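Local coordinates for protein soluble lytic murein transglycosylase (PDB 1QSA) that cleaves the glycosidic bonds between N-acetylmuramic acid and N-acetylglucosamine in peptidoglycan, leaving a 1,6-anhydro bond in the muramic acid residue, at residues Glu81-Arg85 with Glu86-Gly90; Tyr323-Ala326 with Asp327-Glu331; Thr531-Leu534 with Gln535-Gln539. One frame throughout, in Å; residues are numbered along the deposited sequence. Where two conformers were deposited one is given.

Contact 1: residues Glu81-Arg85 with Glu86-Gly90; sequences ELARR and EDWRG
A83 and W88 meet where the chain turns from helix 69-84 into helix 88-94. The methyl CB of A83 touches W88 CZ3 at 3.7 Å, and the far end of the indole also reaches the backbone, W88 CH2 lying 3.6 Å from A83 O. W88 starts out pointing away from helix 69-84, but with CG beside its backbone N (chi1 -51°) the indole folds back, and one of its faces receives E86 CA near the rim. The ring of Y110 meets W88 edge-to-face. An alanine in place of W88 would probably leave A83 CB and E86 CA without their aromatic neighbour and Y110 without its ring partner.

The turn itself is a Schellman motif. E86 takes a positive phi of 63°, and two backbone N-H groups, of E86 and D87, bond back into the last helical turn: D87 N donates to L82 O at 3.0 Å, while E86 N comes to A83 O at 2.9 Å from above the carbonyl plane. D87 then serves as N-cap of helix 88-94, its OD1 accepting from G90 N at 2.9 Å. The other carboxylate oxygen lies beside L82 CD2, and L82 CD1 rests against the backbone of G90.

A water joins D87 to R85, donating to D87 OD2 at 2.7 Å and accepting from R85 NH1. The R85 chain runs extended from CG to NE (chi2 176°), which carries NE to E81 OE2 at 2.8 Å. That oxygen takes a second donor, R84 NH2, while R84 NE holds E81 OE1, so R84 grips the carboxylate side-on and R85 meets it on the anti side. R85 NH2 reaches on to Q53 O.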
loop_
_atom_site.group_PDB
_atom_site.type_symbol
_atom_site.label_atom_id
_atom_site.label_comp_id
_atom_site.label_asym_id
_atom_site.label_seq_id
_atom_site.Cartn_x
_atom_site.Cartn_y
_atom_site.Cartn_z
ATOM N N GLU A 81 12.098 26.554 -6.087
ATOM C CA GLU A 81 12.523 27.848 -5.535
ATOM C C GLU A 81 12.827 28.830 -6.666
ATOM O O GLU A 81 12.411 29.989 -6.619
ATOM C CB GLU A 81 13.745 27.686 -4.614
ATOM C CG GLU A 81 14.473 28.998 -4.218
ATOM C CD GLU A 81 13.566 30.066 -3.590
ATOM O OE1 GLU A 81 12.485 29.737 -3.047
ATOM O OE2 GLU A 81 13.953 31.253 -3.632
ATOM N N LEU A 82 13.525 28.361 -7.700
ATOM C CA LEU A 82 13.842 29.221 -8.839
ATOM C C LEU A 82 12.542 29.641 -9.531
ATOM O O LEU A 82 12.422 30.773 -9.990
ATOM C CB LEU A 82 14.817 28.528 -9.801
ATOM C CG LEU A 82 16.221 28.344 -9.203
ATOM C CD1 LEU A 82 17.038 27.445 -10.105
ATOM C CD2 LEU A 82 16.918 29.689 -9.010
ATOM N N ALA A 83 11.542 28.756 -9.537
ATOM C CA ALA A 83 10.248 29.095 -10.135
ATOM C C ALA A 83 9.582 30.186 -9.287
ATOM O O ALA A 83 8.997 31.134 -9.824
ATOM C CB ALA A 83 9.349 27.852 -10.225
ATOM N N ARG A 84 9.720 30.090 -7.965
ATOM C CA ARG A 84 9.142 31.089 -7.061
ATOM C C ARG A 84 9.758 32.470 -7.331
ATOM O O ARG A 84 9.064 33.488 -7.247
ATOM C CB ARG A 84 9.378 30.712 -5.603
ATOM C CG ARG A 84 8.671 31.625 -4.608
ATOM C CD ARG A 84 9.231 31.424 -3.194
ATOM N NE ARG A 84 10.624 31.874 -3.092
ATOM C CZ ARG A 84 11.017 33.144 -3.007
ATOM N NH1 ARG A 84 10.125 34.130 -2.953
ATOM N NH2 ARG A 84 12.308 33.436 -2.937
ATOM N N ARG A 85 11.056 32.503 -7.649
ATOM C CA ARG A 85 11.759 33.753 -7.965
ATOM C C ARG A 85 11.447 34.227 -9.383
ATOM O O ARG A 85 11.874 35.317 -9.783
ATOM C CB ARG A 85 13.268 33.552 -7.918
ATOM C CG ARG A 85 13.823 33.077 -6.588
ATOM C CD ARG A 85 15.308 32.823 -6.733
ATOM N NE ARG A 85 15.825 32.147 -5.545
ATOM C CZ ARG A 85 17.110 31.873 -5.329
ATOM N NH1 ARG A 85 18.026 32.198 -6.227
ATOM N NH2 ARG A 85 17.470 31.250 -4.216
ATOM N N GLU A 86 10.740 33.389 -10.145
ATOM C CA GLU A 86 10.414 33.653 -11.556
ATOM C C GLU A 86 11.696 33.738 -12.403
ATOM O O GLU A 86 11.760 34.418 -13.436
ATOM C CB GLU A 86 9.540 34.906 -11.712
ATOM C CG GLU A 86 8.160 34.735 -11.083
ATOM C CD GLU A 86 7.259 35.939 -11.283
ATOM O OE1 GLU A 86 7.079 36.365 -12.436
ATOM O OE2 GLU A 86 6.718 36.451 -10.283
ATOM N N ASP A 87 12.722 33.024 -11.946
ATOM C CA ASP A 87 14.011 32.967 -12.616
ATOM C C ASP A 87 13.966 31.775 -13.577
ATOM O O ASP A 87 14.583 30.725 -13.341
ATOM C CB ASP A 87 15.124 32.806 -11.559
ATOM C CG ASP A 87 16.515 32.810 -12.157
ATOM O OD1 ASP A 87 16.665 33.086 -13.363
ATOM O OD2 ASP A 87 17.475 32.522 -11.408
ATOM N N TRP A 88 13.232 31.949 -14.674
ATOM C CA TRP A 88 13.044 30.880 -15.657
ATOM C C TRP A 88 14.339 30.464 -16.341
ATOM O O TRP A 88 14.621 29.268 -16.490
ATOM C CB TRP A 88 11.948 31.285 -16.662
ATOM C CG TRP A 88 10.705 31.743 -15.961
ATOM C CD1 TRP A 88 10.149 32.990 -15.999
ATOM C CD2 TRP A 88 9.923 30.979 -15.033
ATOM N NE1 TRP A 88 9.074 33.053 -15.143
ATOM C CE2 TRP A 88 8.914 31.833 -14.534
ATOM C CE3 TRP A 88 9.986 29.654 -14.565
ATOM C CZ2 TRP A 88 7.972 31.407 -13.581
ATOM C CZ3 TRP A 88 9.057 29.232 -13.622
ATOM C CH2 TRP A 88 8.062 30.109 -13.138
ATOM N N ARG A 89 15.157 31.448 -16.712
ATOM C CA ARG A 89 16.447 31.174 -17.340
ATOM C C ARG A 89 17.325 30.383 -16.349
ATOM O O ARG A 89 17.959 29.378 -16.719
ATOM C CB ARG A 89 17.132 32.490 -17.710
ATOM C CG ARG A 89 18.516 32.319 -18.307
ATOM C CD ARG A 89 19.175 33.663 -18.530
ATOM N NE ARG A 89 20.591 33.515 -18.863
ATOM C CZ ARG A 89 21.587 33.865 -18.054
ATOM N NH1 ARG A 89 21.325 34.408 -16.875
ATOM N NH2 ARG A 89 22.848 33.697 -18.439
ATOM N N GLY A 90 17.335 30.828 -15.094
ATOM C CA GLY A 90 18.129 30.159 -14.065
ATOM C C GLY A 90 17.667 28.741 -13.772
ATOM O O GLY A 90 18.478 27.836 -13.518
HETATM O O HOH W 1 17.780 33.510 -8.894
#

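Contact 2: residues Tyr323-Ala326 with Asp327-Glu331; sequences YWQA and DLLLE
W324 brings CE3 and CZ3 of its indole beside the carboxylate of D327, with W324 CZ3 3.5 Å from D327 CG. The two side chains run side by side in the same direction from neighbouring turns, and the ring and carboxylate planes stand 66° apart. Nearer the backbone W324 CE3 meets D327 CB at 3.6 Å. A chi1 of -177° sets D327 CG opposite the backbone N, which leaves the carboxylate alongside the W324 ring. Y323 turns an edge to the indole face: its CD2 sits 3.7 Å above the W324 plane, over the centre.

A water joins Y323 to D327, accepting from Y323 OH at 2.6 Å and giving a longer bond to D327 OD1. Arginines settle the buried acid: R301 forms a salt bridge to OD2 and R359 one to OD1, and R359 also bonds Y323 OH. This pairing would probably favour the ionised carboxylate.

Beneath these groups runs regular i to i+4 bonding, beginning with D327 N to Y323 O at 2.8 Å and ending with L330 N to A326 O at 2.9 Å. The leucines lean back on the same carbonyls; L329 CG is 3.4 Å from Q325 O.

Helix 319-331 is one helix of the alpha-superhelix, with no strands about it. L328 faces helix 301-310, L329 and L330 touch helix 335-346, and W324, its NE1 bonded to Y352 OH of helix 351-359, packs against V573 and A574 of helix 572-578.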
loop_
_atom_site.group_PDB
_atom_site.type_symbol
_atom_site.label_atom_id
_atom_site.label_comp_id
_atom_site.label_asym_id
_atom_site.label_seq_id
_atom_site.Cartn_x
_atom_site.Cartn_y
_atom_site.Cartn_z
ATOM N N TYR A 323 -6.235 -25.369 -3.893
ATOM C CA TYR A 323 -6.611 -26.001 -2.629
ATOM C C TYR A 323 -8.096 -26.341 -2.625
ATOM O O TYR A 323 -8.470 -27.448 -2.239
ATOM C CB TYR A 323 -6.316 -25.109 -1.406
ATOM C CG TYR A 323 -6.839 -25.747 -0.118
ATOM C CD1 TYR A 323 -6.108 -26.740 0.543
ATOM C CD2 TYR A 323 -8.102 -25.413 0.387
ATOM C CE1 TYR A 323 -6.629 -27.393 1.670
ATOM C CE2 TYR A 323 -8.625 -26.053 1.503
ATOM C CZ TYR A 323 -7.889 -27.040 2.138
ATOM O OH TYR A 323 -8.404 -27.670 3.234
ATOM N N TRP A 324 -8.943 -25.408 -3.053
ATOM C CA TRP A 324 -10.385 -25.687 -3.024
ATOM C C TRP A 324 -10.805 -26.743 -4.041
ATOM O O TRP A 324 -11.794 -27.455 -3.832
ATOM C CB TRP A 324 -11.210 -24.397 -3.066
ATOM C CG TRP A 324 -11.107 -23.666 -1.734
ATOM C CD1 TRP A 324 -10.396 -22.519 -1.475
ATOM C CD2 TRP A 324 -11.631 -24.102 -0.469
ATOM N NE1 TRP A 324 -10.430 -22.231 -0.130
ATOM C CE2 TRP A 324 -11.179 -23.180 0.514
ATOM C CE3 TRP A 324 -12.433 -25.186 -0.068
ATOM C CZ2 TRP A 324 -11.497 -23.308 1.871
ATOM C CZ3 TRP A 324 -12.754 -25.313 1.291
ATOM C CH2 TRP A 324 -12.282 -24.374 2.244
ATOM N N GLN A 325 -10.005 -26.912 -5.091
ATOM C CA GLN A 325 -10.279 -27.971 -6.069
ATOM C C GLN A 325 -9.979 -29.299 -5.363
ATOM O O GLN A 325 -10.732 -30.266 -5.491
ATOM C CB GLN A 325 -9.378 -27.822 -7.296
ATOM C CG GLN A 325 -9.616 -28.895 -8.360
ATOM C CD GLN A 325 -11.023 -28.854 -8.927
ATOM O OE1 GLN A 325 -11.952 -29.453 -8.375
ATOM N NE2 GLN A 325 -11.190 -28.141 -10.035
ATOM N N ALA A 326 -8.874 -29.327 -4.616
ATOM C CA ALA A 326 -8.479 -30.507 -3.855
ATOM C C ALA A 326 -9.556 -30.822 -2.814
ATOM O O ALA A 326 -9.894 -31.983 -2.602
ATOM C CB ALA A 326 -7.148 -30.267 -3.176
ATOM N N ASP A 327 -10.088 -29.782 -2.166
ATOM C CA ASP A 327 -11.140 -29.958 -1.155
ATOM C C ASP A 327 -12.380 -30.645 -1.756
ATOM O O ASP A 327 -12.945 -31.564 -1.159
ATOM C CB ASP A 327 -11.518 -28.603 -0.560
ATOM C CG ASP A 327 -12.549 -28.718 0.551
ATOM O OD1 ASP A 327 -12.167 -29.018 1.705
ATOM O OD2 ASP A 327 -13.740 -28.518 0.261
ATOM N N LEU A 328 -12.777 -30.207 -2.949
ATOM C CA LEU A 328 -13.924 -30.800 -3.649
ATOM C C LEU A 328 -13.642 -32.260 -4.027
ATOM O O LEU A 328 -14.486 -33.143 -3.817
ATOM C CB LEU A 328 -14.231 -30.015 -4.922
ATOM C CG LEU A 328 -14.838 -28.622 -4.780
ATOM C CD1 LEU A 328 -14.858 -27.961 -6.149
ATOM C CD2 LEU A 328 -16.247 -28.724 -4.175
ATOM N N LEU A 329 -12.443 -32.515 -4.549
ATOM C CA LEU A 329 -12.034 -33.865 -4.957
ATOM C C LEU A 329 -11.997 -34.828 -3.779
ATOM O O LEU A 329 -12.383 -35.988 -3.905
ATOM C CB LEU A 329 -10.660 -33.828 -5.632
ATOM C CG LEU A 329 -10.640 -33.254 -7.051
ATOM C CD1 LEU A 329 -9.187 -32.989 -7.475
ATOM C CD2 LEU A 329 -11.341 -34.208 -8.035
ATOM N N LEU A 330 -11.546 -34.349 -2.620
ATOM C CA LEU A 330 -11.514 -35.193 -1.430
ATOM C C LEU A 330 -12.936 -35.621 -1.059
ATOM O O LEU A 330 -13.174 -36.799 -0.799
ATOM C CB LEU A 330 -10.883 -34.464 -0.239
ATOM C CG LEU A 330 -9.359 -34.312 -0.283
ATOM C CD1 LEU A 330 -8.902 -33.331 0.807
ATOM C CD2 LEU A 330 -8.718 -35.693 -0.071
ATOM N N GLU A 331 -13.886 -34.681 -1.071
ATOM C CA GLU A 331 -15.265 -35.035 -0.712
ATOM C C GLU A 331 -15.869 -36.018 -1.718
ATOM O O GLU A 331 -16.719 -36.840 -1.356
ATOM C CB GLU A 331 -16.163 -33.801 -0.583
ATOM C CG GLU A 331 -17.518 -34.179 0.022
ATOM C CD GLU A 331 -18.457 -33.015 0.278
ATOM O OE1 GLU A 331 -18.236 -31.892 -0.243
ATOM O OE2 GLU A 331 -19.451 -33.250 1.002
HETATM O O HOH W 2 -10.902 -27.124 3.881
#

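Contact 3: residues Thr531-Leu534 with Gln535-Gln539; sequences TSYL and QYVYQ
T531 O accepts from Q535 N at 2.9 Å, one of four successive i to i+4 bonds that run through this piece of helix. The next turn is as regular: Y538 N reaches L534 O at 2.9 Å, and V537 N meets Y533 O almost straight on, at 3.0 Å. The side chain of Q535, bent at chi2, leads away from the first turn to E465 and I466, whose backbone N atoms both donate to OE1.

Helix 523-540 belongs to the lysozyme-like catalytic domain, and the L534 side chain is about 8 Å from that of E478, the predicted active-site residue.

Y533 and Y536 meet at an oblique tilt, their planes 45° apart. Y533 CE1 comes to the edge of the Y536 ring, near its plane, 3.6 Å from Y536 CD2. V537 comes to the same side of the Y533 ring, its CG1 3.8 Å from Y533 CZ; with CG1 beside its own N (chi1 -65°), V537 turns that methyl toward the phenol. L534 packs on Y552 of helix 545-554, V537 touches A551 there, and Y533 reaches T505 of helix 499-509 and P556.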
loop_
_atom_site.group_PDB
_atom_site.type_symbol
_atom_site.label_atom_id
_atom_site.label_comp_id
_atom_site.label_asym_id
_atom_site.label_seq_id
_atom_site.Cartn_x
_atom_site.Cartn_y
_atom_site.Cartn_z
ATOM N N THR A 531 0.333 -4.811 22.299
ATOM C CA THR A 531 0.068 -6.160 22.838
ATOM C C THR A 531 -1.201 -6.143 23.701
ATOM O O THR A 531 -1.928 -7.125 23.772
ATOM C CB THR A 531 1.236 -6.741 23.679
ATOM O OG1 THR A 531 1.557 -5.869 24.775
ATOM C CG2 THR A 531 2.466 -7.002 22.805
ATOM N N SER A 532 -1.457 -5.021 24.359
ATOM C CA SER A 532 -2.664 -4.876 25.167
ATOM C C SER A 532 -3.921 -4.925 24.280
ATOM O O SER A 532 -4.823 -5.719 24.538
ATOM C CB SER A 532 -2.633 -3.596 26.001
ATOM O OG SER A 532 -1.727 -3.745 27.081
ATOM N N TYR A 533 -3.943 -4.161 23.186
ATOM C CA TYR A 533 -5.123 -4.195 22.313
ATOM C C TYR A 533 -5.269 -5.569 21.651
ATOM O O TYR A 533 -6.377 -6.115 21.557
ATOM C CB TYR A 533 -5.061 -3.101 21.247
ATOM C CG TYR A 533 -6.367 -2.983 20.475
ATOM C CD1 TYR A 533 -7.541 -2.579 21.119
ATOM C CD2 TYR A 533 -6.448 -3.379 19.140
ATOM C CE1 TYR A 533 -8.775 -2.588 20.447
ATOM C CE2 TYR A 533 -7.683 -3.388 18.459
ATOM C CZ TYR A 533 -8.831 -3.001 19.122
ATOM O OH TYR A 533 -10.055 -3.088 18.479
ATOM N N LEU A 534 -4.144 -6.145 21.226
ATOM C CA LEU A 534 -4.165 -7.461 20.582
ATOM C C LEU A 534 -4.712 -8.512 21.550
ATOM O O LEU A 534 -5.549 -9.338 21.173
ATOM C CB LEU A 534 -2.756 -7.823 20.107
ATOM C CG LEU A 534 -2.627 -9.090 19.242
ATOM C CD1 LEU A 534 -3.466 -8.968 17.968
ATOM C CD2 LEU A 534 -1.159 -9.334 18.915
ATOM N N GLN A 535 -4.294 -8.437 22.815
ATOM C CA GLN A 535 -4.786 -9.363 23.841
ATOM C C GLN A 535 -6.298 -9.155 24.047
ATOM O O GLN A 535 -7.048 -10.118 24.214
ATOM C CB GLN A 535 -4.029 -9.136 25.163
ATOM C CG GLN A 535 -4.654 -9.813 26.391
ATOM C CD GLN A 535 -4.767 -11.321 26.291
ATOM O OE1 GLN A 535 -3.935 -11.992 25.681
ATOM N NE2 GLN A 535 -5.795 -11.867 26.927
ATOM N N TYR A 536 -6.744 -7.901 23.983
ATOM C CA TYR A 536 -8.158 -7.581 24.140
ATOM C C TYR A 536 -9.002 -8.272 23.061
ATOM O O TYR A 536 -9.957 -8.978 23.392
ATOM C CB TYR A 536 -8.375 -6.059 24.105
ATOM C CG TYR A 536 -9.825 -5.635 23.934
ATOM C CD1 TYR A 536 -10.793 -5.941 24.889
ATOM C CD2 TYR A 536 -10.224 -4.940 22.796
ATOM C CE1 TYR A 536 -12.140 -5.554 24.703
ATOM C CE2 TYR A 536 -11.549 -4.558 22.607
ATOM C CZ TYR A 536 -12.494 -4.862 23.557
ATOM O OH TYR A 536 -13.792 -4.442 23.355
ATOM N N VAL A 537 -8.649 -8.100 21.788
ATOM C CA VAL A 537 -9.437 -8.745 20.728
ATOM C C VAL A 537 -9.257 -10.271 20.737
ATOM O O VAL A 537 -10.168 -11.012 20.371
ATOM C CB VAL A 537 -9.200 -8.122 19.312
ATOM C CG1 VAL A 537 -9.706 -6.670 19.283
ATOM C CG2 VAL A 537 -7.748 -8.194 18.911
ATOM N N TYR A 538 -8.092 -10.732 21.182
ATOM C CA TYR A 538 -7.821 -12.164 21.267
ATOM C C TYR A 538 -8.787 -12.845 22.266
ATOM O O TYR A 538 -9.510 -13.776 21.906
ATOM C CB TYR A 538 -6.358 -12.392 21.669
ATOM C CG TYR A 538 -5.870 -13.835 21.626
ATOM C CD1 TYR A 538 -5.704 -14.506 20.408
ATOM C CD2 TYR A 538 -5.515 -14.505 22.798
ATOM C CE1 TYR A 538 -5.186 -15.806 20.364
ATOM C CE2 TYR A 538 -4.995 -15.804 22.766
ATOM C CZ TYR A 538 -4.834 -16.441 21.536
ATOM O OH TYR A 538 -4.329 -17.718 21.477
ATOM N N GLN A 539 -8.857 -12.334 23.497
ATOM C CA GLN A 539 -9.743 -12.923 24.495
ATOM C C GLN A 539 -11.212 -12.718 24.129
ATOM O O GLN A 539 -12.031 -13.599 24.354
ATOM C CB GLN A 539 -9.436 -12.364 25.899
ATOM C CG GLN A 539 -9.702 -10.868 26.098
ATOM C CD GLN A 539 -11.175 -10.541 26.348
ATOM O OE1 GLN A 539 -11.874 -11.278 27.039
ATOM N NE2 GLN A 539 -11.643 -9.433 25.777
#

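In the fold
Each contact is local to one continuous piece of chain, so none closes a long loop and none nests in or crosses another; they follow in series. Contact 1 comes first, spanning the turn that hands helix 69-84 over to helix 88-94, whereas contacts 2 and 3 lie within single helices. Contact 2 follows in helix 319-331, across the chain's centre from contact 1, with centres about 67 Å apart. Contact 3 lies late in the chain, on helix 523-540 of the catalytic domain, its centre about 35 Å from that of contact 2 and about 55 Å from that of contact 1. Helix 572-578, beyond contact 3 in sequence, returns to pack on contact 2.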